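Local coordinates for protein cysteine protease (Listeria monocytogenes, PDB 5HU4) that acts as a class A sortase, a cysteine transpeptidase that cleaves C-terminal sorting signals and joins surface proteins to the cell wall through a thioester intermediate, at residues V95-N100 and T107-D112; L16-G21 and G43-A48; H50-R53 and M57-G60. One frame throughout, in Å; residues are numbered along the deposited sequence.

All three contacts belong to one sortase domain. Contacts 1 and 2, with centres about 10 Å apart, share strands 44-48 and 105-111, parallel neighbours in the sheet, where Leu-47 N lies 2.7 Å from Thr-107 O. Contact 3, in the loop that follows strand 44-48, packs against the ends of these strands; its centre is about 15 Å from each of the others. It meets the end of contact 1 at the active site: His-51 ND1 bonds to Cys-111 O at 2.8 Å, while Cys-111 SG stands 4.8 Å from His-50 ND1. Leu-16 CD1 of contact 2 lies 3.8 Å from Phe-59 CD1 of contact 3.

Contact 1: V95-N100 and T107-D112; sequences VSVIDN and TLITCD
Thr-107 OG1 is gripped from two directions: water 1 donates to it at 2.9 Å, and the side-chain oxygen of Asn-44 is its other hydrogen-bond partner. The same water makes a weak bond, 3.4 Å, to Val-97 O, and Asn-44 ND2 also holds this carbonyl, so one water and one amide span the gap between loop 95-100 and Thr-107. No direct hydrogen bond links the two segments; the remaining contacts are mostly between apolar side chains, though Val-97 O lies 3.5 Å from Thr-107 CG2. With chi1 at 82°, Val-97 has CG1 set between its backbone N and carbonyl carbon, and this branch meets Ile-109 CD1 tip to tip at 3.7 Å. Its other branch, CG2, rests on Thr-107 CG2 at 3.8 Å, the two side chains crossing at a slant. Ile-109 is extended at chi2 (-180°), which carries CD1 out far enough to touch Ile-98 CG1, 4.0 Å away, from roughly a right angle. Residues 107-111 spell the TLXTC signature of sortases and end at the acyl-forming Cys-111. Loop 95-100, from the connection between strands 78-91 and 105-111, lies over the latter, Val-97 also touching Ile-90 and, on strand 119-132, Val-122.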
loop_
_atom_site.group_PDB
_atom_site.type_symbol
_atom_site.label_atom_id
_atom_site.label_comp_id
_atom_site.label_asym_id
_atom_site.label_seq_id
_atom_site.Cartn_x
_atom_site.Cartn_y
_atom_site.Cartn_z
ATOM N N VAL A 95 -11.030 -3.961 -12.315
ATOM C CA VAL A 95 -11.212 -3.116 -11.145
ATOM C C VAL A 95 -11.590 -3.942 -9.906
ATOM O O VAL A 95 -11.521 -3.450 -8.781
ATOM C CB VAL A 95 -12.293 -2.045 -11.423
ATOM C CG1 VAL A 95 -12.408 -1.051 -10.274
ATOM C CG2 VAL A 95 -11.990 -1.319 -12.733
ATOM N N SER A 96 -11.954 -5.204 -10.117
ATOM C CA SER A 96 -12.412 -6.083 -9.037
ATOM C C SER A 96 -11.456 -6.147 -7.845
ATOM O O SER A 96 -11.881 -6.367 -6.711
ATOM C CB SER A 96 -12.642 -7.498 -9.574
ATOM O OG SER A 96 -11.463 -8.277 -9.471
ATOM N N VAL A 97 -10.168 -5.944 -8.104
ATOM C CA VAL A 97 -9.152 -6.042 -7.060
ATOM C C VAL A 97 -9.212 -4.854 -6.091
ATOM O O VAL A 97 -8.495 -4.814 -5.090
ATOM C CB VAL A 97 -7.739 -6.154 -7.678
ATOM C CG1 VAL A 97 -7.204 -4.780 -8.056
ATOM C CG2 VAL A 97 -6.788 -6.865 -6.726
ATOM N N ILE A 98 -10.090 -3.901 -6.384
ATOM C CA ILE A 98 -10.273 -2.722 -5.542
ATOM C C ILE A 98 -11.433 -2.933 -4.564
ATOM O O ILE A 98 -11.419 -2.419 -3.440
ATOM C CB ILE A 98 -10.508 -1.459 -6.414
ATOM C CG1 ILE A 98 -9.170 -0.814 -6.778
ATOM C CG2 ILE A 98 -11.391 -0.442 -5.712
ATOM C CD1 ILE A 98 -9.048 -0.446 -8.239
ATOM N N ASP A 99 -12.416 -3.724 -4.991
ATOM C CA ASP A 99 -13.613 -4.003 -4.199
ATOM C C ASP A 99 -13.308 -4.520 -2.795
ATOM O O ASP A 99 -12.316 -5.220 -2.580
ATOM C CB ASP A 99 -14.501 -5.016 -4.925
ATOM C CG ASP A 99 -14.844 -4.584 -6.334
ATOM O OD1 ASP A 99 -14.940 -3.364 -6.574
ATOM O OD2 ASP A 99 -15.029 -5.466 -7.199
ATOM N N ASN A 100 -14.172 -4.171 -1.847
ATOM C CA ASN A 100 -14.028 -4.619 -0.468
ATOM C C ASN A 100 -14.194 -6.131 -0.345
ATOM O O ASN A 100 -14.837 -6.764 -1.182
ATOM C CB ASN A 100 -15.043 -3.905 0.425
ATOM C CG ASN A 100 -14.748 -4.078 1.902
ATOM O OD1 ASN A 100 -13.748 -3.573 2.411
ATOM N ND2 ASN A 100 -15.620 -4.797 2.598
ATOM N N THR A 107 -4.347 -4.170 -0.361
ATOM C CA THR A 107 -4.116 -4.376 -1.785
ATOM C C THR A 107 -3.268 -3.256 -2.375
ATOM O O THR A 107 -3.742 -2.138 -2.564
ATOM C CB THR A 107 -5.444 -4.470 -2.560
ATOM O OG1 THR A 107 -6.262 -5.498 -1.986
ATOM C CG2 THR A 107 -5.186 -4.788 -4.024
ATOM N N LEU A 108 -2.009 -3.567 -2.667
ATOM C CA LEU A 108 -1.087 -2.583 -3.220
ATOM C C LEU A 108 -1.091 -2.638 -4.744
ATOM O O LEU A 108 -0.900 -3.701 -5.336
ATOM C CB LEU A 108 0.327 -2.809 -2.683
ATOM C CG LEU A 108 0.451 -2.882 -1.159
ATOM C CD1 LEU A 108 1.911 -2.859 -0.736
ATOM C CD2 LEU A 108 -0.321 -1.747 -0.506
ATOM N N ILE A 109 -1.309 -1.488 -5.373
ATOM C CA ILE A 109 -1.434 -1.427 -6.824
ATOM C C ILE A 109 -0.480 -0.412 -7.444
ATOM O O ILE A 109 -0.433 0.748 -7.031
ATOM C CB ILE A 109 -2.875 -1.075 -7.247
ATOM C CG1 ILE A 109 -3.873 -2.041 -6.604
ATOM C CG2 ILE A 109 -3.009 -1.092 -8.764
ATOM C CD1 ILE A 109 -5.311 -1.766 -6.969
ATOM N N THR A 110 0.280 -0.860 -8.439
ATOM C CA THR A 110 1.171 0.020 -9.184
ATOM C C THR A 110 1.295 -0.448 -10.629
ATOM O O THR A 110 0.973 -1.593 -10.949
ATOM C CB THR A 110 2.574 0.085 -8.546
ATOM O OG1 THR A 110 3.300 1.194 -9.089
ATOM C CG2 THR A 110 3.346 -1.204 -8.798
ATOM N N CYS A 111 1.750 0.445 -11.501
ATOM C CA CYS A 111 1.991 0.087 -12.893
ATOM C C CYS A 111 3.173 -0.870 -12.972
ATOM O O CYS A 111 4.095 -0.789 -12.161
ATOM C CB CYS A 111 2.249 1.336 -13.739
ATOM S SG CYS A 111 1.008 2.638 -13.550
ATOM N N ASP A 112 3.144 -1.782 -13.939
ATOM C CA ASP A 112 4.216 -2.761 -14.070
ATOM C C ASP A 112 5.433 -2.150 -14.762
ATOM O O ASP A 112 6.503 -2.758 -14.805
ATOM C CB ASP A 112 3.731 -3.997 -14.832
ATOM C CG ASP A 112 3.565 -3.745 -16.317
ATOM O OD1 ASP A 112 3.007 -2.691 -16.687
ATOM O OD2 ASP A 112 3.991 -4.604 -17.117
HETATM O O HOH W 1 -7.866 -7.549 -3.202
#

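Contact 2: L16-G21 and G43-A48; sequences LLVFKG and GNYPLA
Val-18 meets Tyr-45 and Leu-47 inside the sortase beta-barrel. Strands 14-19 and 44-48 are not paired: strand 31-33 lies between them in the sheet, and their side chains meet in the buried interior. The nearest CA atoms, those of Val-18 and Leu-47, are 8.3 Å apart, and no hydrogen bond runs between the segments; the backbone of Val-18 bonds instead to strand 3-9, while Leu-47 is tied to strand 105-111. The apolar part is methyl against methyl. Val-18 CG1, placed anti to the backbone N by a chi1 of -175°, touches Leu-47 CD2 at 3.7 Å, the two side chains lying nearly perpendicular. Leu-47 also packs on Ile-7, Thr-33 and Leu-108, so its branched end joins several strands of the barrel. The aromatic part rests on Tyr-45, whose side chain, anti to the backbone N, carries the hydroxyl across to Val-18. Leu-47 CD1 lies in the ring plane beside the CD2-CE2 edge, while Leu-47 CD2 touches both CE2 of the same ring and Val-18 CG1. Beyond the ring, the phenol oxygen makes a van der Waals contact with the valine: Tyr-45 OH to Val-18 CG1, 3.9 Å.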
loop_
_atom_site.group_PDB
_atom_site.type_symbol
_atom_site.label_atom_id
_atom_site.label_comp_id
_atom_site.label_asym_id
_atom_site.label_seq_id
_atom_site.Cartn_x
_atom_site.Cartn_y
_atom_site.Cartn_z
ATOM N N LEU A 16 6.173 5.270 3.062
ATOM C CA LEU A 16 5.450 6.386 2.462
ATOM C C LEU A 16 4.306 6.899 3.327
ATOM O O LEU A 16 3.859 6.225 4.255
ATOM C CB LEU A 16 4.902 5.972 1.095
ATOM C CG LEU A 16 5.910 5.409 0.091
ATOM C CD1 LEU A 16 5.185 4.826 -1.108
ATOM C CD2 LEU A 16 6.897 6.481 -0.343
ATOM N N LEU A 17 3.839 8.100 3.007
ATOM C CA LEU A 17 2.641 8.653 3.622
ATOM C C LEU A 17 1.415 8.186 2.848
ATOM O O LEU A 17 1.478 7.993 1.635
ATOM C CB LEU A 17 2.699 10.182 3.653
ATOM C CG LEU A 17 3.785 10.825 4.515
ATOM C CD1 LEU A 17 3.780 12.335 4.333
ATOM C CD2 LEU A 17 3.596 10.461 5.979
ATOM N N VAL A 18 0.302 7.998 3.549
ATOM C CA VAL A 18 -0.936 7.591 2.897
ATOM C C VAL A 18 -1.877 8.781 2.747
ATOM O O VAL A 18 -2.171 9.480 3.716
ATOM C CB VAL A 18 -1.649 6.469 3.672
ATOM C CG1 VAL A 18 -2.868 5.990 2.899
ATOM C CG2 VAL A 18 -0.694 5.313 3.923
ATOM N N PHE A 19 -2.340 9.009 1.522
ATOM C CA PHE A 19 -3.239 10.118 1.235
ATOM C C PHE A 19 -4.644 9.611 0.943
ATOM O O PHE A 19 -4.827 8.480 0.497
ATOM C CB PHE A 19 -2.720 10.941 0.055
ATOM C CG PHE A 19 -1.437 11.669 0.343
ATOM C CD1 PHE A 19 -0.217 11.020 0.233
ATOM C CD2 PHE A 19 -1.451 13.003 0.719
ATOM C CE1 PHE A 19 0.963 11.684 0.500
ATOM C CE2 PHE A 19 -0.272 13.674 0.985
ATOM C CZ PHE A 19 0.937 13.014 0.875
ATOM N N LYS A 20 -5.635 10.456 1.200
ATOM C CA LYS A 20 -7.023 10.097 0.950
ATOM C C LYS A 20 -7.425 10.480 -0.470
ATOM O O LYS A 20 -7.485 11.661 -0.811
ATOM C CB LYS A 20 -7.942 10.775 1.970
ATOM C CG LYS A 20 -9.185 9.974 2.321
ATOM C CD LYS A 20 -10.005 10.680 3.388
ATOM C CE LYS A 20 -10.877 9.701 4.158
ATOM N NZ LYS A 20 -11.499 10.336 5.355
ATOM N N GLY A 21 -7.686 9.474 -1.298
ATOM C CA GLY A 21 -8.119 9.704 -2.664
ATOM C C GLY A 21 -7.000 9.620 -3.686
ATOM O O GLY A 21 -5.919 10.175 -3.488
ATOM N N GLY A 43 -11.808 -5.222 6.093
ATOM C CA GLY A 43 -12.108 -5.501 4.700
ATOM C C GLY A 43 -10.884 -5.385 3.816
ATOM O O GLY A 43 -9.781 -5.759 4.214
ATOM N N ASN A 44 -11.076 -4.862 2.611
ATOM C CA ASN A 44 -9.960 -4.601 1.716
ATOM C C ASN A 44 -9.536 -3.140 1.790
ATOM O O ASN A 44 -10.373 -2.240 1.745
ATOM C CB ASN A 44 -10.319 -4.973 0.277
ATOM C CG ASN A 44 -9.155 -4.793 -0.680
ATOM O OD1 ASN A 44 -7.995 -4.783 -0.269
ATOM N ND2 ASN A 44 -9.460 -4.650 -1.963
ATOM N N TYR A 45 -8.234 -2.913 1.914
ATOM C CA TYR A 45 -7.694 -1.561 1.945
ATOM C C TYR A 45 -6.777 -1.336 0.749
ATOM O O TYR A 45 -5.557 -1.452 0.866
ATOM C CB TYR A 45 -6.940 -1.312 3.253
ATOM C CG TYR A 45 -6.690 0.150 3.550
ATOM C CD1 TYR A 45 -7.661 0.928 4.166
ATOM C CD2 TYR A 45 -5.484 0.750 3.218
ATOM C CE1 TYR A 45 -7.438 2.265 4.442
ATOM C CE2 TYR A 45 -5.252 2.086 3.488
ATOM C CZ TYR A 45 -6.231 2.838 4.100
ATOM O OH TYR A 45 -6.001 4.167 4.371
ATOM N N PRO A 46 -7.367 -1.019 -0.414
ATOM C CA PRO A 46 -6.591 -0.829 -1.644
ATOM C C PRO A 46 -5.805 0.478 -1.641
ATOM O O PRO A 46 -6.336 1.524 -1.268
ATOM C CB PRO A 46 -7.664 -0.819 -2.734
ATOM C CG PRO A 46 -8.877 -0.303 -2.051
ATOM C CD PRO A 46 -8.809 -0.816 -0.637
ATOM N N LEU A 47 -4.543 0.405 -2.051
ATOM C CA LEU A 47 -3.691 1.583 -2.132
ATOM C C LEU A 47 -2.979 1.643 -3.476
ATOM O O LEU A 47 -2.431 0.645 -3.942
ATOM C CB LEU A 47 -2.666 1.593 -0.994
ATOM C CG LEU A 47 -3.202 1.875 0.409
ATOM C CD1 LEU A 47 -2.144 1.574 1.461
ATOM C CD2 LEU A 47 -3.673 3.316 0.511
ATOM N N ALA A 48 -2.994 2.818 -4.095
ATOM C CA ALA A 48 -2.311 3.019 -5.365
ATOM C C ALA A 48 -1.063 3.871 -5.173
ATOM O O ALA A 48 -1.057 4.811 -4.379
ATOM C CB ALA A 48 -3.245 3.662 -6.377
#

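Contact 3: H50-R53 and M57-G60; sequences HHMR and MLFG
His-50 O faces a type II' turn, Met-57 to Gly-60, and takes a weak hydrogen bond from Phe-59 N (3.3 Å, 152° at the hydrogen). The turn is closed by Gly-60 N to Met-57 O at 3.0 Å, and Leu-58 takes the positive phi of its first corner. The backbones come closest at His-51 and Gly-60, their CA atoms 4.6 Å apart. Water 2 adds a second link: it accepts from Met-52 N at 2.7 Å and lies 2.8 Å from Met-57 O, to which it can donate. Among the side chains, Gly-60 CA sits over one face of the His-51 ring in a CH-pi contact, 4.2 Å from the centroid and 28° off the normal. That ring is held at both nitrogens, ND1 by the Cys-111 carbonyl and NE2 by Glu-55. Met-52 bends at chi3 (67°) and its SD meets Met-57 CE at 3.6 Å, the two methionine side chains crossing at an angle. Leu-58 CD1 rests against His-50 CB, 3.7 Å away, while Met-52 CG lies in plane at the edge of the His-50 ring. This turn-containing loop after strand 44-48 carries His-50, the proton donor/acceptor of the sortase active site.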
loop_
_atom_site.group_PDB
_atom_site.type_symbol
_atom_site.label_atom_id
_atom_site.label_comp_id
_atom_site.label_asym_id
_atom_site.label_seq_id
_atom_site.Cartn_x
_atom_site.Cartn_y
_atom_site.Cartn_z
ATOM N N HIS A 50 2.348 5.387 -7.694
ATOM C CA HIS A 50 2.918 5.480 -9.032
ATOM C C HIS A 50 4.233 4.717 -9.154
ATOM O O HIS A 50 4.985 4.587 -8.188
ATOM C CB HIS A 50 3.135 6.944 -9.418
ATOM C CG HIS A 50 3.207 7.172 -10.900
ATOM N ND1 HIS A 50 2.128 6.993 -11.729
ATOM C CD2 HIS A 50 4.240 7.558 -11.687
ATOM C CE1 HIS A 50 2.488 7.266 -12.979
ATOM N NE2 HIS A 50 3.758 7.607 -12.975
ATOM N N HIS A 51 4.491 4.205 -10.352
ATOM C CA HIS A 51 5.759 3.565 -10.665
ATOM C C HIS A 51 6.583 4.517 -11.521
ATOM O O HIS A 51 6.338 4.655 -12.720
ATOM C CB HIS A 51 5.531 2.233 -11.386
ATOM C CG HIS A 51 6.779 1.435 -11.607
ATOM N ND1 HIS A 51 6.758 0.142 -12.085
ATOM C CD2 HIS A 51 8.084 1.742 -11.414
ATOM C CE1 HIS A 51 7.995 -0.312 -12.181
ATOM N NE2 HIS A 51 8.819 0.640 -11.781
ATOM N N MET A 52 7.551 5.180 -10.900
ATOM C CA MET A 52 8.366 6.169 -11.594
ATOM C C MET A 52 9.586 5.525 -12.241
ATOM O O MET A 52 9.904 4.369 -11.963
ATOM C CB MET A 52 8.801 7.273 -10.627
ATOM C CG MET A 52 7.644 8.045 -10.017
ATOM S SD MET A 52 8.192 9.431 -9.007
ATOM C CE MET A 52 8.908 10.497 -10.256
ATOM N N ARG A 53 10.260 6.276 -13.109
ATOM C CA ARG A 53 11.468 5.787 -13.765
ATOM C C ARG A 53 12.521 5.451 -12.717
ATOM O O ARG A 53 13.224 4.446 -12.825
ATOM C CB ARG A 53 12.009 6.815 -14.759
ATOM C CG ARG A 53 13.146 6.288 -15.618
ATOM C CD ARG A 53 12.692 5.092 -16.439
ATOM N NE ARG A 53 13.816 4.282 -16.901
ATOM C CZ ARG A 53 14.293 3.227 -16.248
ATOM N NH1 ARG A 53 13.743 2.849 -15.100
ATOM N NH2 ARG A 53 15.319 2.547 -16.742
ATOM N N MET A 57 11.389 4.991 -6.069
ATOM C CA MET A 57 10.357 5.934 -5.650
ATOM C C MET A 57 8.983 5.291 -5.496
ATOM O O MET A 57 8.614 4.398 -6.261
ATOM C CB MET A 57 10.266 7.091 -6.648
ATOM C CG MET A 57 11.564 7.850 -6.837
ATOM S SD MET A 57 11.743 9.242 -5.708
ATOM C CE MET A 57 10.461 10.333 -6.314
ATOM N N LEU A 58 8.240 5.762 -4.498
ATOM C CA LEU A 58 6.839 5.393 -4.290
ATOM C C LEU A 58 6.602 3.881 -4.252
ATOM O O LEU A 58 7.138 3.187 -3.389
ATOM C CB LEU A 58 5.967 6.040 -5.370
ATOM C CG LEU A 58 6.049 7.569 -5.417
ATOM C CD1 LEU A 58 5.224 8.132 -6.564
ATOM C CD2 LEU A 58 5.611 8.172 -4.089
ATOM N N PHE A 59 5.797 3.376 -5.185
ATOM C CA PHE A 59 5.461 1.953 -5.204
ATOM C C PHE A 59 6.257 1.168 -6.239
ATOM O O PHE A 59 5.945 0.016 -6.526
ATOM C CB PHE A 59 3.967 1.755 -5.458
ATOM C CG PHE A 59 3.158 1.608 -4.204
ATOM C CD1 PHE A 59 3.747 1.780 -2.962
ATOM C CD2 PHE A 59 1.813 1.283 -4.262
ATOM C CE1 PHE A 59 3.008 1.643 -1.805
ATOM C CE2 PHE A 59 1.069 1.145 -3.110
ATOM C CZ PHE A 59 1.666 1.325 -1.879
ATOM N N GLY A 60 7.275 1.803 -6.804
ATOM C CA GLY A 60 8.217 1.117 -7.670
ATOM C C GLY A 60 8.798 -0.167 -7.093
ATOM O O GLY A 60 8.755 -1.208 -7.749
HETATM O O HOH W 2 9.069 3.970 -8.989
#